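Long-range contact in EmGH1 (Erythrobacter marinus, PDB 5Z87), which probably hydrolyses beta-glucosidic linkages as a family 3 glycoside hydrolase, releasing glucose from short beta-linked sugars: residues G139-C151 / I597-H609. Residues are numbered along the deposited sequence; the frame is centred on the assembly and turned at random.
Sequences GATQFPQAMAMAC and ILDAFYPGEQGGH
Glu605 and Gln142 exemplify how an acidic side chain can help to join two domains of a family 3 glycoside hydrolase: a loop and short helix of the TIM-barrel domain meet strand 596-601 and the turn that follows it. CB of Glu605 lies 3.6 Å from Gln142 O, and CG, set between backbone N and carbonyl carbon (chi1 62°), comes to 3.3 Å from the same oxygen. The chain then extends, CD reaching the methyl CG2 of Thr141 and OE1 accepting Gln142 N at 3.0 Å on the anti side, tilted 34° out of the carboxylate plane, with a nearly straight N-H (173°). OE2 turns to Arg401 in a salt bridge. Glu605 N returns a bond to Gln142 O (2.9 Å). With an alanine in place of Glu605, Gln142 N would probably lose its acceptor and Arg401 its carboxylate mate. Gly604 packs against Pro144 so closely that a side chain would clash. Beyond it, Gln145 N donates to Tyr602 O (3.1 Å), and Met147 CG makes a CH-pi contact over one Phe601 face, with Met147 SD and Cys151 SG in oblique sulfur-aromatic contact. Buried and held through both oxygens, the Glu605 carboxylate probably stays ionised, its rotation fixed.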
loop_
_atom_site.group_PDB
_atom_site.type_symbol
_atom_site.label_atom_id
_atom_site.label_comp_id
_atom_site.label_asym_id
_atom_site.label_seq_id
_atom_site.Cartn_x
_atom_site.Cartn_y
_atom_site.Cartn_z
ATOM N N GLY A 139 32.194 -20.301 11.639
ATOM C CA GLY A 139 33.435 -19.652 11.995
ATOM C C GLY A 139 33.790 -18.392 11.238
ATOM O O GLY A 139 34.883 -17.869 11.449
ATOM N N ALA A 140 32.916 -17.869 10.374
ATOM C CA ALA A 140 33.218 -16.625 9.666
ATOM C C ALA A 140 32.815 -15.400 10.493
ATOM O O ALA A 140 31.927 -15.469 11.348
ATOM C CB ALA A 140 32.515 -16.590 8.309
ATOM N N THR A 141 33.488 -14.273 10.227
ATOM C CA THR A 141 33.229 -13.012 10.920
ATOM C C THR A 141 31.830 -12.482 10.604
ATOM O O THR A 141 31.482 -12.280 9.436
ATOM C CB THR A 141 34.269 -11.969 10.530
ATOM O OG1 THR A 141 35.558 -12.581 10.463
ATOM C CG2 THR A 141 34.295 -10.822 11.546
ATOM N N GLN A 142 31.044 -12.223 11.650
ATOM C CA GLN A 142 29.667 -11.744 11.526
ATOM C C GLN A 142 29.622 -10.247 11.809
ATOM O O GLN A 142 29.614 -9.822 12.967
ATOM C CB GLN A 142 28.755 -12.509 12.475
ATOM C CG GLN A 142 28.597 -13.952 12.074
ATOM C CD GLN A 142 28.312 -14.091 10.588
ATOM O OE1 GLN A 142 27.206 -13.801 10.135
ATOM N NE2 GLN A 142 29.310 -14.540 9.822
ATOM N N PHE A 143 29.586 -9.450 10.751
ATOM C CA PHE A 143 29.495 -8.006 10.882
ATOM C C PHE A 143 28.077 -7.588 11.290
ATOM O O PHE A 143 27.159 -8.416 11.374
ATOM C CB PHE A 143 29.955 -7.385 9.572
ATOM C CG PHE A 143 31.387 -7.684 9.251
ATOM C CD1 PHE A 143 32.408 -6.916 9.802
ATOM C CD2 PHE A 143 31.723 -8.747 8.419
ATOM C CE1 PHE A 143 33.746 -7.195 9.517
ATOM C CE2 PHE A 143 33.057 -9.030 8.122
ATOM C CZ PHE A 143 34.067 -8.256 8.669
ATOM N N PRO A 144 27.856 -6.306 11.616
ATOM C CA PRO A 144 26.481 -5.878 11.906
ATOM C C PRO A 144 25.598 -6.125 10.688
ATOM O O PRO A 144 26.057 -6.095 9.545
ATOM C CB PRO A 144 26.622 -4.381 12.211
ATOM C CG PRO A 144 28.049 -4.197 12.612
ATOM C CD PRO A 144 28.815 -5.199 11.796
ATOM N N GLN A 145 24.326 -6.397 10.948
ATOM C CA GLN A 145 23.365 -6.630 9.881
ATOM C C GLN A 145 23.333 -5.441 8.916
ATOM O O GLN A 145 23.797 -4.339 9.225
ATOM C CB GLN A 145 21.987 -6.907 10.487
ATOM C CG GLN A 145 20.885 -7.283 9.498
ATOM C CD GLN A 145 21.241 -8.491 8.636
ATOM O OE1 GLN A 145 22.120 -8.424 7.769
ATOM N NE2 GLN A 145 20.536 -9.589 8.853
ATOM N N ALA A 146 22.795 -5.679 7.717
ATOM C CA ALA A 146 22.871 -4.672 6.658
ATOM C C ALA A 146 22.191 -3.353 7.067
ATOM O O ALA A 146 22.754 -2.265 6.885
ATOM C CB ALA A 146 22.273 -5.245 5.369
ATOM N N MET A 147 20.990 -3.426 7.646
ATOM C CA MET A 147 20.321 -2.190 8.067
ATOM C C MET A 147 21.088 -1.486 9.182
ATOM O O MET A 147 21.166 -0.252 9.201
ATOM C CB MET A 147 18.889 -2.471 8.522
ATOM C CG MET A 147 18.096 -1.182 8.802
ATOM S SD MET A 147 16.331 -1.472 8.664
ATOM C CE MET A 147 16.049 -1.257 6.905
ATOM N N ALA A 148 21.664 -2.245 10.118
ATOM C CA ALA A 148 22.531 -1.639 11.128
ATOM C C ALA A 148 23.673 -0.876 10.475
ATOM O O ALA A 148 23.922 0.296 10.790
ATOM C CB ALA A 148 23.080 -2.713 12.069
ATOM N N MET A 149 24.365 -1.517 9.540
ATOM C CA MET A 149 25.507 -0.865 8.908
ATOM C C MET A 149 25.080 0.358 8.115
ATOM O O MET A 149 25.868 1.304 7.958
ATOM C CB MET A 149 26.246 -1.851 8.010
ATOM C CG MET A 149 26.970 -2.966 8.770
ATOM S SD MET A 149 28.180 -3.769 7.698
ATOM C CE MET A 149 27.158 -4.909 6.787
ATOM N N ALA A 150 23.845 0.359 7.598
ATOM C CA ALA A 150 23.348 1.543 6.897
ATOM C C ALA A 150 23.256 2.747 7.826
ATOM O O ALA A 150 23.305 3.894 7.356
ATOM C CB ALA A 150 21.976 1.260 6.270
ATOM N N CYS A 151 23.093 2.514 9.140
ATOM C CA CYS A 151 22.994 3.633 10.073
ATOM C C CYS A 151 24.308 4.356 10.224
ATOM O O CYS A 151 24.321 5.494 10.699
ATOM C CB CYS A 151 22.549 3.187 11.465
ATOM S SG CYS A 151 21.031 2.280 11.571
ATOM N N ILE A 597 17.433 6.050 24.683
ATOM C CA ILE A 597 17.260 4.846 23.875
ATOM C C ILE A 597 18.375 4.779 22.844
ATOM O O ILE A 597 18.593 5.738 22.093
ATOM C CB ILE A 597 15.887 4.803 23.178
ATOM C CG1 ILE A 597 14.764 4.968 24.200
ATOM C CG2 ILE A 597 15.721 3.492 22.423
ATOM C CD1 ILE A 597 13.410 5.105 23.584
ATOM N N LEU A 598 19.090 3.658 22.830
ATOM C CA LEU A 598 20.023 3.314 21.766
ATOM C C LEU A 598 19.326 2.351 20.817
ATOM O O LEU A 598 18.608 1.450 21.258
ATOM C CB LEU A 598 21.284 2.651 22.328
ATOM C CG LEU A 598 22.208 3.537 23.155
ATOM C CD1 LEU A 598 23.447 2.771 23.572
ATOM C CD2 LEU A 598 22.591 4.753 22.341
ATOM N N ASP A 599 19.525 2.539 19.515
ATOM C CA ASP A 599 18.997 1.608 18.525
ATOM C C ASP A 599 20.178 0.910 17.868
ATOM O O ASP A 599 20.935 1.531 17.114
ATOM C CB ASP A 599 18.120 2.308 17.490
ATOM C CG ASP A 599 17.158 1.341 16.805
ATOM O OD1 ASP A 599 17.473 0.119 16.741
ATOM O OD2 ASP A 599 16.084 1.800 16.343
ATOM N N ALA A 600 20.340 -0.379 18.162
ATOM C CA ALA A 600 21.502 -1.113 17.688
ATOM C C ALA A 600 21.179 -2.036 16.528
ATOM O O ALA A 600 22.100 -2.627 15.953
ATOM C CB ALA A 600 22.126 -1.927 18.836
ATOM N N PHE A 601 19.900 -2.160 16.173
ATOM C CA PHE A 601 19.462 -3.131 15.188
ATOM C C PHE A 601 20.059 -4.498 15.532
ATOM O O PHE A 601 19.728 -5.063 16.582
ATOM C CB PHE A 601 19.800 -2.607 13.782
ATOM C CG PHE A 601 18.777 -1.603 13.276
ATOM C CD1 PHE A 601 17.583 -2.040 12.704
ATOM C CD2 PHE A 601 18.964 -0.240 13.452
ATOM C CE1 PHE A 601 16.625 -1.135 12.266
ATOM C CE2 PHE A 601 18.009 0.678 13.026
ATOM C CZ PHE A 601 16.837 0.230 12.420
ATOM N N TYR A 602 20.916 -5.052 14.684
ATOM C CA TYR A 602 21.701 -6.229 15.063
ATOM C C TYR A 602 23.147 -5.804 14.943
ATOM O O TYR A 602 23.615 -5.553 13.820
ATOM C CB TYR A 602 21.408 -7.441 14.186
ATOM C CG TYR A 602 20.055 -8.071 14.430
ATOM C CD1 TYR A 602 19.565 -8.242 15.718
ATOM C CD2 TYR A 602 19.254 -8.477 13.370
ATOM C CE1 TYR A 602 18.328 -8.827 15.948
ATOM C CE2 TYR A 602 18.030 -9.072 13.586
ATOM C CZ TYR A 602 17.563 -9.239 14.883
ATOM O OH TYR A 602 16.334 -9.822 15.112
ATOM N N PRO A 603 23.874 -5.646 16.052
ATOM C CA PRO A 603 25.163 -4.946 15.995
ATOM C C PRO A 603 26.367 -5.849 15.722
ATOM O O PRO A 603 27.514 -5.424 15.887
ATOM C CB PRO A 603 25.242 -4.285 17.376
ATOM C CG PRO A 603 24.496 -5.213 18.255
ATOM C CD PRO A 603 23.418 -5.852 17.437
ATOM N N GLY A 604 26.139 -7.070 15.261
ATOM C CA GLY A 604 27.258 -7.901 14.863
ATOM C C GLY A 604 27.904 -8.596 16.049
ATOM O O GLY A 604 27.437 -8.522 17.184
ATOM N N GLU A 605 29.016 -9.291 15.776
ATOM C CA GLU A 605 29.541 -10.211 16.777
ATOM C C GLU A 605 30.346 -9.504 17.863
ATOM O O GLU A 605 30.501 -10.050 18.957
ATOM C CB GLU A 605 30.374 -11.304 16.103
ATOM C CG GLU A 605 31.594 -10.802 15.371
ATOM C CD GLU A 605 32.609 -11.909 15.139
ATOM O OE1 GLU A 605 32.335 -12.819 14.318
ATOM O OE2 GLU A 605 33.671 -11.877 15.797
ATOM N N GLN A 606 30.834 -8.300 17.596
ATOM C CA GLN A 606 31.465 -7.465 18.605
ATOM C C GLN A 606 30.497 -6.437 19.197
ATOM O O GLN A 606 30.936 -5.489 19.854
ATOM C CB GLN A 606 32.692 -6.766 18.010
ATOM C CG GLN A 606 33.805 -7.732 17.599
ATOM C CD GLN A 606 34.226 -8.682 18.727
ATOM O OE1 GLN A 606 34.585 -8.242 19.817
ATOM N NE2 GLN A 606 34.176 -9.993 18.462
ATOM N N GLY A 607 29.190 -6.619 18.998
ATOM C CA GLY A 607 28.245 -5.562 19.333
ATOM C C GLY A 607 28.188 -5.247 20.817
ATOM O O GLY A 607 28.063 -4.083 21.208
ATOM N N GLY A 608 28.276 -6.275 21.661
ATOM C CA GLY A 608 28.213 -6.058 23.098
ATOM C C GLY A 608 29.263 -5.085 23.595
ATOM O O GLY A 608 28.996 -4.274 24.486
ATOM N N HIS A 609 30.468 -5.140 23.017
ATOM C CA HIS A 609 31.516 -4.199 23.409
ATOM C C HIS A 609 31.208 -2.792 22.915
ATOM O O HIS A 609 31.441 -1.808 23.631
ATOM C CB HIS A 609 32.882 -4.657 22.876
ATOM C CG HIS A 609 33.351 -5.968 23.438
ATOM N ND1 HIS A 609 33.450 -6.206 24.792
ATOM C CD2 HIS A 609 33.768 -7.102 22.826
ATOM C CE1 HIS A 609 33.890 -7.436 24.990
ATOM N NE2 HIS A 609 34.093 -8.001 23.813
#